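Chitinase (Paenibacillus sp. FPU-7, PDB 5GZT) probably hydrolyses chitin and chitodextrins at random internal beta-1,4 linkages between N-acetylglucosamine units, using two family 18 glycosyl hydrolase modules joined by an immunoglobulin-like domain. Local coordinates at residues W286-W289 / A290-E293; Y564-L567 / V568-I572; Y622-Y625 / S626-S629; Y1067-N1070 / S1071-A1074. All blocks are in the same frame, centred on the assembly; numbering follows the deposited sequence.

Contact 1 of 4, residues W286-W289 / A290-E293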
loop_
_atom_site.group_PDB
_atom_site.type_symbol
_atom_site.label_atom_id
_atom_site.label_comp_id
_atom_site.label_asym_id
_atom_site.label_seq_id
_atom_site.Cartn_x
_atom_site.Cartn_y
_atom_site.Cartn_z
ATOM N N TRP B 286 10.023 -8.830 13.850
ATOM C CA TRP B 286 10.146 -9.467 15.163
ATOM C C TRP B 286 8.960 -10.339 15.465
ATOM O O TRP B 286 8.847 -10.818 16.557
ATOM C CB TRP B 286 10.357 -8.404 16.274
ATOM C CG TRP B 286 9.518 -7.152 16.190
ATOM C CD1 TRP B 286 8.237 -6.975 16.649
ATOM C CD2 TRP B 286 9.906 -5.891 15.629
ATOM N NE1 TRP B 286 7.811 -5.670 16.410
ATOM C CE2 TRP B 286 8.791 -5.014 15.738
ATOM C CE3 TRP B 286 11.064 -5.437 14.992
ATOM C CZ2 TRP B 286 8.837 -3.685 15.313
ATOM C CZ3 TRP B 286 11.101 -4.153 14.523
ATOM C CH2 TRP B 286 10.004 -3.277 14.691
ATOM N N VAL B 287 8.016 -10.466 14.545
ATOM C CA VAL B 287 7.031 -11.528 14.630
ATOM C C VAL B 287 7.599 -12.697 13.822
ATOM O O VAL B 287 8.254 -12.508 12.729
ATOM C CB VAL B 287 5.654 -11.046 14.079
ATOM C CG1 VAL B 287 4.626 -12.170 13.966
ATOM C CG2 VAL B 287 5.128 -9.918 14.953
ATOM N N ASP B 288 7.330 -13.891 14.328
ATOM C CA ASP B 288 7.726 -15.103 13.637
ATOM C C ASP B 288 6.647 -15.465 12.703
ATOM O O ASP B 288 5.656 -16.061 13.089
ATOM C CB ASP B 288 8.051 -16.211 14.646
ATOM C CG ASP B 288 8.462 -17.519 13.989
ATOM O OD1 ASP B 288 8.174 -17.796 12.790
ATOM O OD2 ASP B 288 9.082 -18.262 14.717
ATOM N N TRP B 289 6.802 -15.048 11.441
ATOM C CA TRP B 289 5.723 -15.155 10.508
ATOM C C TRP B 289 5.409 -16.569 10.137
ATOM O O TRP B 289 4.265 -16.844 9.769
ATOM C CB TRP B 289 5.925 -14.258 9.272
ATOM C CG TRP B 289 5.709 -12.865 9.688
ATOM C CD1 TRP B 289 6.636 -11.906 9.867
ATOM C CD2 TRP B 289 4.465 -12.303 10.084
ATOM N NE1 TRP B 289 6.058 -10.775 10.363
ATOM C CE2 TRP B 289 4.715 -10.987 10.495
ATOM C CE3 TRP B 289 3.151 -12.796 10.124
ATOM C CZ2 TRP B 289 3.714 -10.134 10.947
ATOM C CZ3 TRP B 289 2.139 -11.949 10.550
ATOM C CH2 TRP B 289 2.432 -10.612 10.965
ATOM N N ALA B 290 6.378 -17.506 10.265
ATOM C CA ALA B 290 6.080 -18.875 9.903
ATOM C C ALA B 290 5.191 -19.505 10.957
ATOM O O ALA B 290 4.272 -20.254 10.587
ATOM C CB ALA B 290 7.358 -19.704 9.688
ATOM N N LYS B 291 5.434 -19.233 12.246
ATOM C CA LYS B 291 4.528 -19.732 13.330
ATOM C C LYS B 291 3.214 -18.906 13.537
ATOM O O LYS B 291 2.408 -19.210 14.424
ATOM C CB LYS B 291 5.169 -19.637 14.687
ATOM C CG LYS B 291 6.405 -20.432 15.022
ATOM C CD LYS B 291 6.818 -19.946 16.446
ATOM C CE LYS B 291 7.913 -20.757 17.141
ATOM N NZ LYS B 291 9.147 -20.742 16.309
ATOM N N ASP B 292 3.053 -17.800 12.840
ATOM C CA ASP B 292 1.937 -16.858 13.191
ATOM C C ASP B 292 0.621 -17.551 12.883
ATOM O O ASP B 292 0.512 -18.254 11.859
ATOM C CB ASP B 292 2.050 -15.576 12.379
ATOM C CG ASP B 292 0.787 -14.776 12.373
ATOM O OD1 ASP B 292 0.428 -14.194 13.411
ATOM O OD2 ASP B 292 0.145 -14.752 11.306
ATOM N N GLU B 293 -0.353 -17.327 13.749
ATOM C CA GLU B 293 -1.714 -17.780 13.495
ATOM C C GLU B 293 -2.778 -16.699 13.243
ATOM O O GLU B 293 -3.965 -17.013 13.094
ATOM C CB GLU B 293 -2.106 -18.673 14.669
ATOM C CG GLU B 293 -1.388 -19.985 14.542
ATOM C CD GLU B 293 -1.552 -20.903 15.729
ATOM O OE1 GLU B 293 -1.571 -20.434 16.885
ATOM O OE2 GLU B 293 -1.604 -22.127 15.480
HETATM O O HOH W 1 9.286 -17.134 10.474
HETATM O O HOH W 2 1.863 -18.335 9.460
#

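Contact 2 of 4, residues Y564-L567 / V568-I572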
loop_
_atom_site.group_PDB
_atom_site.type_symbol
_atom_site.label_atom_id
_atom_site.label_comp_id
_atom_site.label_asym_id
_atom_site.label_seq_id
_atom_site.Cartn_x
_atom_site.Cartn_y
_atom_site.Cartn_z
ATOM N N TYR B 564 -3.879 -1.434 18.311
ATOM C CA TYR B 564 -5.333 -1.449 18.023
ATOM C C TYR B 564 -6.028 -2.764 18.475
ATOM O O TYR B 564 -7.131 -2.722 18.936
ATOM C CB TYR B 564 -5.545 -1.294 16.538
ATOM C CG TYR B 564 -6.978 -1.105 16.082
ATOM C CD1 TYR B 564 -7.718 0.033 16.451
ATOM C CD2 TYR B 564 -7.633 -2.108 15.358
ATOM C CE1 TYR B 564 -9.047 0.178 16.040
ATOM C CE2 TYR B 564 -8.932 -1.945 14.917
ATOM C CZ TYR B 564 -9.657 -0.802 15.234
ATOM O OH TYR B 564 -10.953 -0.620 14.798
ATOM N N SER B 565 -5.430 -3.924 18.231
ATOM C CA SER B 565 -6.054 -5.196 18.650
ATOM C C SER B 565 -6.377 -5.223 20.134
ATOM O O SER B 565 -7.431 -5.709 20.525
ATOM C CB SER B 565 -5.160 -6.377 18.310
ATOM O OG SER B 565 -3.854 -6.216 18.863
ATOM N N GLU B 566 -5.505 -4.654 20.957
ATOM C CA GLU B 566 -5.737 -4.602 22.376
ATOM C C GLU B 566 -6.859 -3.607 22.698
ATOM O O GLU B 566 -7.674 -3.847 23.588
ATOM C CB GLU B 566 -4.451 -4.221 23.097
ATOM C CG GLU B 566 -4.569 -3.876 24.564
ATOM C CD GLU B 566 -5.003 -5.051 25.440
ATOM O OE1 GLU B 566 -4.761 -6.249 25.122
ATOM O OE2 GLU B 566 -5.677 -4.791 26.483
ATOM N N LEU B 567 -6.924 -2.502 21.951
ATOM C CA LEU B 567 -8.025 -1.571 22.125
ATOM C C LEU B 567 -9.360 -2.228 21.801
ATOM O O LEU B 567 -10.318 -2.070 22.513
ATOM C CB LEU B 567 -7.848 -0.272 21.288
ATOM C CG LEU B 567 -6.642 0.645 21.589
ATOM C CD1 LEU B 567 -6.607 1.774 20.542
ATOM C CD2 LEU B 567 -6.686 1.192 22.989
ATOM N N VAL B 568 -9.423 -2.941 20.725
ATOM C CA VAL B 568 -10.634 -3.664 20.351
ATOM C C VAL B 568 -11.003 -4.633 21.495
ATOM O O VAL B 568 -12.133 -4.644 21.972
ATOM C CB VAL B 568 -10.442 -4.377 19.023
ATOM C CG1 VAL B 568 -11.575 -5.351 18.759
ATOM C CG2 VAL B 568 -10.323 -3.363 17.855
ATOM N N ASN B 569 -10.042 -5.436 21.933
ATOM C CA ASN B 569 -10.333 -6.449 22.930
ATOM C C ASN B 569 -10.776 -5.884 24.280
ATOM O O ASN B 569 -11.672 -6.439 24.865
ATOM C CB ASN B 569 -9.143 -7.381 23.085
ATOM C CG ASN B 569 -8.939 -8.315 21.863
ATOM O OD1 ASN B 569 -9.791 -8.510 20.993
ATOM N ND2 ASN B 569 -7.798 -8.876 21.830
ATOM N N ASN B 570 -10.162 -4.793 24.769
ATOM C CA ASN B 570 -10.329 -4.419 26.148
ATOM C C ASN B 570 -10.666 -2.939 26.420
ATOM O O ASN B 570 -10.987 -2.595 27.579
ATOM C CB ASN B 570 -9.065 -4.811 26.943
ATOM C CG ASN B 570 -8.810 -6.311 26.917
ATOM O OD1 ASN B 570 -7.714 -6.824 26.582
ATOM N ND2 ASN B 570 -9.840 -7.014 27.192
ATOM N N TYR B 571 -10.672 -2.080 25.385
ATOM C CA TYR B 571 -10.866 -0.628 25.664
ATOM C C TYR B 571 -12.042 0.049 24.931
ATOM O O TYR B 571 -12.735 0.891 25.506
ATOM C CB TYR B 571 -9.616 0.131 25.319
ATOM C CG TYR B 571 -8.436 -0.037 26.233
ATOM C CD1 TYR B 571 -7.632 -1.159 26.133
ATOM C CD2 TYR B 571 -8.074 0.950 27.117
ATOM C CE1 TYR B 571 -6.534 -1.319 26.968
ATOM C CE2 TYR B 571 -6.949 0.821 27.977
ATOM C CZ TYR B 571 -6.164 -0.312 27.850
ATOM O OH TYR B 571 -5.026 -0.471 28.631
ATOM N N ILE B 572 -12.196 -0.206 23.640
ATOM C CA ILE B 572 -13.135 0.676 22.872
ATOM C C ILE B 572 -14.581 0.332 23.313
ATOM O O ILE B 572 -15.088 -0.771 23.054
ATOM C CB ILE B 572 -13.018 0.531 21.350
ATOM C CG1 ILE B 572 -11.634 0.847 20.850
ATOM C CG2 ILE B 572 -14.040 1.478 20.669
ATOM C CD1 ILE B 572 -11.334 0.396 19.399
HETATM O O HOH W 3 -5.252 -7.955 23.275
#

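Contact 3 of 4, residues Y622-Y625 / S626-S629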
loop_
_atom_site.group_PDB
_atom_site.type_symbol
_atom_site.label_atom_id
_atom_site.label_comp_id
_atom_site.label_asym_id
_atom_site.label_seq_id
_atom_site.Cartn_x
_atom_site.Cartn_y
_atom_site.Cartn_z
ATOM N N TYR B 622 0.692 2.284 6.259
ATOM C CA TYR B 622 0.419 2.115 7.686
ATOM C C TYR B 622 1.415 1.260 8.452
ATOM O O TYR B 622 1.970 0.322 7.894
ATOM C CB TYR B 622 -0.995 1.576 7.856
ATOM C CG TYR B 622 -1.374 0.301 7.093
ATOM C CD1 TYR B 622 -0.915 -0.968 7.473
ATOM C CD2 TYR B 622 -2.218 0.360 6.042
ATOM C CE1 TYR B 622 -1.307 -2.153 6.749
ATOM C CE2 TYR B 622 -2.667 -0.770 5.386
ATOM C CZ TYR B 622 -2.193 -2.043 5.733
ATOM O OH TYR B 622 -2.711 -3.126 4.981
ATOM N N TRP B 623 1.645 1.664 9.709
ATOM C CA TRP B 623 2.473 0.997 10.667
ATOM C C TRP B 623 1.564 0.488 11.773
ATOM O O TRP B 623 0.893 1.320 12.399
ATOM C CB TRP B 623 3.403 2.005 11.337
ATOM C CG TRP B 623 4.237 1.347 12.377
ATOM C CD1 TRP B 623 3.966 1.222 13.712
ATOM C CD2 TRP B 623 5.472 0.703 12.160
ATOM N NE1 TRP B 623 4.954 0.530 14.327
ATOM C CE2 TRP B 623 5.893 0.177 13.407
ATOM C CE3 TRP B 623 6.268 0.509 11.052
ATOM C CZ2 TRP B 623 7.067 -0.552 13.551
ATOM C CZ3 TRP B 623 7.469 -0.239 11.205
ATOM C CH2 TRP B 623 7.865 -0.712 12.433
ATOM N N GLU B 624 1.478 -0.818 12.039
ATOM C CA GLU B 624 1.980 -1.888 11.202
ATOM C C GLU B 624 0.943 -3.026 11.225
ATOM O O GLU B 624 0.092 -3.104 12.129
ATOM C CB GLU B 624 3.410 -2.353 11.595
ATOM C CG GLU B 624 3.745 -2.561 13.086
ATOM C CD GLU B 624 3.379 -3.938 13.604
ATOM O OE1 GLU B 624 3.794 -4.223 14.701
ATOM O OE2 GLU B 624 2.638 -4.706 12.952
ATOM N N TYR B 625 0.988 -3.838 10.183
ATOM C CA TYR B 625 -0.110 -4.779 9.837
ATOM C C TYR B 625 -0.526 -5.665 10.994
ATOM O O TYR B 625 -1.721 -5.928 11.131
ATOM C CB TYR B 625 0.253 -5.600 8.615
ATOM C CG TYR B 625 -0.823 -6.541 8.096
ATOM C CD1 TYR B 625 -1.737 -6.133 7.166
ATOM C CD2 TYR B 625 -0.906 -7.877 8.555
ATOM C CE1 TYR B 625 -2.771 -6.954 6.749
ATOM C CE2 TYR B 625 -1.876 -8.736 8.053
ATOM C CZ TYR B 625 -2.807 -8.273 7.176
ATOM O OH TYR B 625 -3.822 -9.083 6.682
ATOM N N SER B 626 0.431 -6.087 11.822
ATOM C CA SER B 626 0.115 -7.071 12.889
ATOM C C SER B 626 -0.694 -6.527 14.066
ATOM O O SER B 626 -1.138 -7.289 14.948
ATOM C CB SER B 626 1.407 -7.719 13.417
ATOM O OG SER B 626 2.186 -6.893 14.309
ATOM N N GLN B 627 -0.857 -5.198 14.136
ATOM C CA GLN B 627 -1.598 -4.559 15.241
ATOM C C GLN B 627 -3.079 -4.466 15.014
ATOM O O GLN B 627 -3.802 -4.025 15.898
ATOM C CB GLN B 627 -1.017 -3.145 15.415
ATOM C CG GLN B 627 0.433 -3.096 15.825
ATOM C CD GLN B 627 1.046 -1.691 15.717
ATOM O OE1 GLN B 627 0.653 -0.820 14.886
ATOM N NE2 GLN B 627 2.016 -1.467 16.516
ATOM N N ASP B 628 -3.540 -4.907 13.849
ATOM C CA ASP B 628 -4.946 -4.803 13.470
ATOM C C ASP B 628 -5.837 -5.801 14.281
ATOM O O ASP B 628 -5.362 -6.637 15.004
ATOM C CB ASP B 628 -5.024 -5.094 11.996
ATOM C CG ASP B 628 -6.185 -4.527 11.309
ATOM O OD1 ASP B 628 -7.186 -4.042 11.933
ATOM O OD2 ASP B 628 -6.076 -4.597 10.062
ATOM N N SER B 629 -7.137 -5.648 14.142
ATOM C CA SER B 629 -8.149 -6.547 14.733
ATOM C C SER B 629 -8.047 -7.934 14.120
ATOM O O SER B 629 -7.294 -8.166 13.110
ATOM C CB SER B 629 -9.539 -6.045 14.577
ATOM O OG SER B 629 -10.059 -6.209 13.281
HETATM O O HOH W 4 3.960 1.039 17.418
HETATM O O HOH W 5 3.154 -4.122 18.070
HETATM O O HOH W 6 -4.516 -6.544 9.296
#

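Contact 4 of 4, residues Y1067-N1070 / S1071-A1074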
loop_
_atom_site.group_PDB
_atom_site.type_symbol
_atom_site.label_atom_id
_atom_site.label_comp_id
_atom_site.label_asym_id
_atom_site.label_seq_id
_atom_site.Cartn_x
_atom_site.Cartn_y
_atom_site.Cartn_z
ATOM N N TYR B 1067 -5.237 -32.084 16.639
ATOM C CA TYR B 1067 -4.963 -30.655 16.724
ATOM C C TYR B 1067 -6.293 -29.823 16.619
ATOM O O TYR B 1067 -7.377 -30.381 16.330
ATOM C CB TYR B 1067 -3.973 -30.279 15.625
ATOM C CG TYR B 1067 -2.627 -31.012 15.797
ATOM C CD1 TYR B 1067 -1.718 -30.650 16.837
ATOM C CD2 TYR B 1067 -2.301 -32.106 14.983
ATOM C CE1 TYR B 1067 -0.514 -31.356 16.995
ATOM C CE2 TYR B 1067 -1.092 -32.780 15.115
ATOM C CZ TYR B 1067 -0.202 -32.399 16.114
ATOM O OH TYR B 1067 0.958 -33.083 16.206
ATOM N N TRP B 1068 -6.173 -28.513 16.858
ATOM C CA TRP B 1068 -7.284 -27.636 16.939
ATOM C C TRP B 1068 -6.949 -26.316 16.277
ATOM O O TRP B 1068 -6.061 -25.639 16.760
ATOM C CB TRP B 1068 -7.628 -27.451 18.395
ATOM C CG TRP B 1068 -8.902 -26.582 18.581
ATOM C CD1 TRP B 1068 -8.945 -25.262 18.971
ATOM C CD2 TRP B 1068 -10.269 -26.949 18.302
ATOM N NE1 TRP B 1068 -10.243 -24.823 19.010
ATOM C CE2 TRP B 1068 -11.075 -25.829 18.606
ATOM C CE3 TRP B 1068 -10.902 -28.130 17.900
ATOM C CZ2 TRP B 1068 -12.492 -25.864 18.526
ATOM C CZ3 TRP B 1068 -12.353 -28.138 17.787
ATOM C CH2 TRP B 1068 -13.093 -27.012 18.110
ATOM N N ASP B 1069 -7.597 -25.977 15.162
ATOM C CA ASP B 1069 -7.534 -24.620 14.593
ATOM C C ASP B 1069 -8.503 -23.702 15.319
ATOM O O ASP B 1069 -9.738 -23.721 15.113
ATOM C CB ASP B 1069 -7.746 -24.621 13.088
ATOM C CG ASP B 1069 -7.604 -23.269 12.484
ATOM O OD1 ASP B 1069 -7.728 -22.238 13.205
ATOM O OD2 ASP B 1069 -7.437 -23.200 11.239
ATOM N N ASN B 1070 -7.952 -22.873 16.209
ATOM C CA ASN B 1070 -8.810 -22.136 17.105
ATOM C C ASN B 1070 -9.522 -21.033 16.386
ATOM O O ASN B 1070 -10.553 -20.614 16.831
ATOM C CB ASN B 1070 -8.041 -21.580 18.307
ATOM C CG ASN B 1070 -8.993 -21.201 19.435
ATOM O OD1 ASN B 1070 -9.718 -22.048 19.982
ATOM N ND2 ASN B 1070 -9.071 -19.895 19.717
ATOM N N SER B 1071 -8.969 -20.508 15.298
ATOM C CA SER B 1071 -9.662 -19.471 14.611
ATOM C C SER B 1071 -10.849 -20.132 13.854
ATOM O O SER B 1071 -11.927 -19.533 13.807
ATOM C CB SER B 1071 -8.750 -18.635 13.666
ATOM O OG SER B 1071 -8.302 -19.378 12.597
ATOM N N ALA B 1072 -10.649 -21.348 13.336
ATOM C CA ALA B 1072 -11.714 -22.098 12.594
ATOM C C ALA B 1072 -12.708 -22.806 13.488
ATOM O O ALA B 1072 -13.802 -23.134 13.031
ATOM C CB ALA B 1072 -11.094 -23.103 11.629
ATOM N N LYS B 1073 -12.316 -23.039 14.749
ATOM C CA LYS B 1073 -12.985 -23.919 15.676
ATOM C C LYS B 1073 -13.203 -25.303 15.071
ATOM O O LYS B 1073 -14.294 -25.869 15.096
ATOM C CB LYS B 1073 -14.316 -23.287 16.176
ATOM C CG LYS B 1073 -14.179 -21.897 16.783
ATOM C CD LYS B 1073 -13.269 -21.955 18.028
ATOM C CE LYS B 1073 -13.034 -20.564 18.706
ATOM N NZ LYS B 1073 -12.715 -20.878 20.127
ATOM N N ALA B 1074 -12.130 -25.852 14.565
ATOM C CA ALA B 1074 -12.162 -27.100 13.851
ATOM C C ALA B 1074 -11.038 -27.991 14.285
ATOM O O ALA B 1074 -9.874 -27.523 14.327
ATOM C CB ALA B 1074 -12.039 -26.841 12.340
#

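Contact 1 of 4, residues W286-W289 / A290-E293
Asp288 and Lys291 meet at an angle around an Asx turn in the loop that leaves the first strand of the family 18 barrel. The aspartate divides its oxygens between side chain and backbone. Asp288 OD2 makes a salt bridge of 2.9 Å with Lys291 NZ, reached from the syn side. Asp288 OD1 accepts Lys291 N from above the carboxylate plane at 3.1 Å, nearly straight at 169°. A second, weak bond from Ala290 N to the same OD1 completes the Asx turn, and one water bridges that pair. The lysine chain is otherwise extended; the bend at chi4 (59°) turns NZ back onto Asp288 OD2, and CD lies alongside the same oxygen.

Trp289 and Asp292 run side by side, pointing the same way, with ring and carboxylate planes 63° apart, and Asp292 OD2 lies at the ring edge, 3.5 Å from Trp289 CZ3. Both polar ends are held beyond this stretch: Asp292 OD1 and OD2 accept Arg294 N and Gly295 N, and Trp289 NE1 donates to Pro284 O. A weak bond from Asp292 N to Trp289 O closes a type I turn. On one face of the indole, Val287 CG1 sits 3.6 Å above the plane, over its centre.

Contact 2 of 4, residues Y564-L567 / V568-I572
Leu567 O takes two backbone N-H groups, Tyr571 N and Ile572 N, each at 2.9 Å and arriving from opposite faces of the carbonyl plane. The first bond continues the alpha-helical spacing of helix 564-570, and the second spans five residues, as in a pi-turn, so that one carbonyl serves two successive amides. This short helix follows strand 561-563 in the small alpha+beta domain inserted between the seventh and eighth barrel strands, as in many family 18 chitinases.

One turn earlier the bond from Val568 N to Tyr564 O is straighter, at 168°. Beside it Val568 CG2 rests over a face of the Tyr564 ring in a CH-pi contact, 3.8 Å from the ring centre and displaced toward CE2. The tyrosine has its CG anti to the backbone N (chi1 -172°); this turns the ring so that one face meets the methyl of Val568, one helical turn on, while its hydroxyl is bonded to Glu633. Ile572 CD1 also approaches the ring, 4.1 Å from Tyr564 CE1.

The apolar side continues with Leu567, whose CD2 meets Tyr571 CG at 3.9 Å; strands 561-563 and 596-598 pack against both residues through Ile562 and Ile597. The Tyr571 ring stands almost perpendicular to the Glu566 carboxylate, with OE2 at its edge. Glu566 O also lies at that ring's edge, in its plane. On the polar side a water donates to Glu566 OE1 at 2.6 Å and accepts from Asn569 ND2 at 3.1 Å.

Contact 3 of 4, residues Y622-Y625 / S626-S629
The Glu624 carboxylate and the Gln627 amide stack with planes 17° apart, although their side chains cross at about a right angle. Glu624 CG in turn lies 3.4 Å above one face of the Trp623 indole, and the Gln627 amide stands almost upright to that ring. At the indole edge, in plane, a water accepts from Trp623 NE1 and also from Gln627 NE2. The peptide between Trp623 and Glu624 is cis. A tryptophan followed by a cis bond at the end of the eighth barrel strand is a hallmark of family 18 chitinases, where it floors the substrate cleft, and Trp623 probably does the same.

Glu624 is held at both ends. Glu624 N donates to Gln627 OE1 at 3.0 Å, from well above the amide plane, and Glu624 O accepts Gln627 N at 3.1 Å, closing a turn. With CG between the backbone N and the carbonyl carbon (chi1 44°), the acid folds over the turn, and Glu624 OE2 receives Ser626 OG at 2.6 Å on its syn lone pair and Ser626 N at 2.8 Å. Two donors converging on one oxygen of Glu624 would favour its ionised form and fix the chain beside the cis peptide.

Contact 4 of 4, residues Y1067-N1070 / S1071-A1074
Lys1073 has a left-handed backbone (phi 52°, psi 52°), uncommon for a lysine, and together with Ala1074 it faces the single residue Asp1069 in a G1 beta bulge, whose first position is most often glycine. Asp1069 O consequently meets two donors: Ala1074 N at 3.3 Å in a well-directed bond, and Lys1073 N in a weak, strongly bent one. In the other direction Asp1069 N donates to Ala1074 O at 2.9 Å, making the two residues an antiparallel hydrogen-bonded pair.

The indole of Trp1068 covers the bulge. Its CG is anti to the backbone N (chi1 -176°), which lays the six-membered ring over the peptide between Lys1073 and Ala1074, with Lys1073 C 3.4 Å above the plane. In that ring plane, Trp1068 NE1 donates to a lone pair of Asn1070 OD1 at 3.0 Å. Asn1070 OD1 also accepts Lys1073 NZ at 3.2 Å, from above the amide plane, the lysine and asparagine side chains lying side by side.

These residues form the tight hairpin between strands 1065-1069 and 1074-1079, in the small antiparallel sheet of the second family 18 module. Asp1069 secures the loop from within: OD1 accepts Ser1071 OG on its syn lone pair at 3.0 Å and Ala1072 N from above the carboxylate plane at 3.1 Å. Ser1071 N adds a weak bond to it, an Asx turn. Outside the hairpin, OD2 of this buried aspartate is bonded to Ser989 and His982, and Ser1071 OG accepts Ala990 N. Ala1072 CB packs 3.6 Å from Asp1069 CG.

Overall arrangement
Contacts 1, 2 and 3 belong to the first family 18 module, contact 4 to the second. Contact 3, at the end of the eighth barrel strand, joins the other two of its module: Ser626 packs on Trp289 of contact 1, the indoles of Trp286 and Trp623 touch, and Gln627 O accepts Ser565 N of contact 2. Contact 1 is a surface loop with a salt bridge; contacts 2, 3 and 4 are partly buried. Contact 2 depends on helical backbone bonds and apolar packing, contact 3 on a carboxylate and an amide. Contacts 1 and 4 share an aspartate turn and, despite lying in different modules, approach within about 5 Å between nearest atoms without touching.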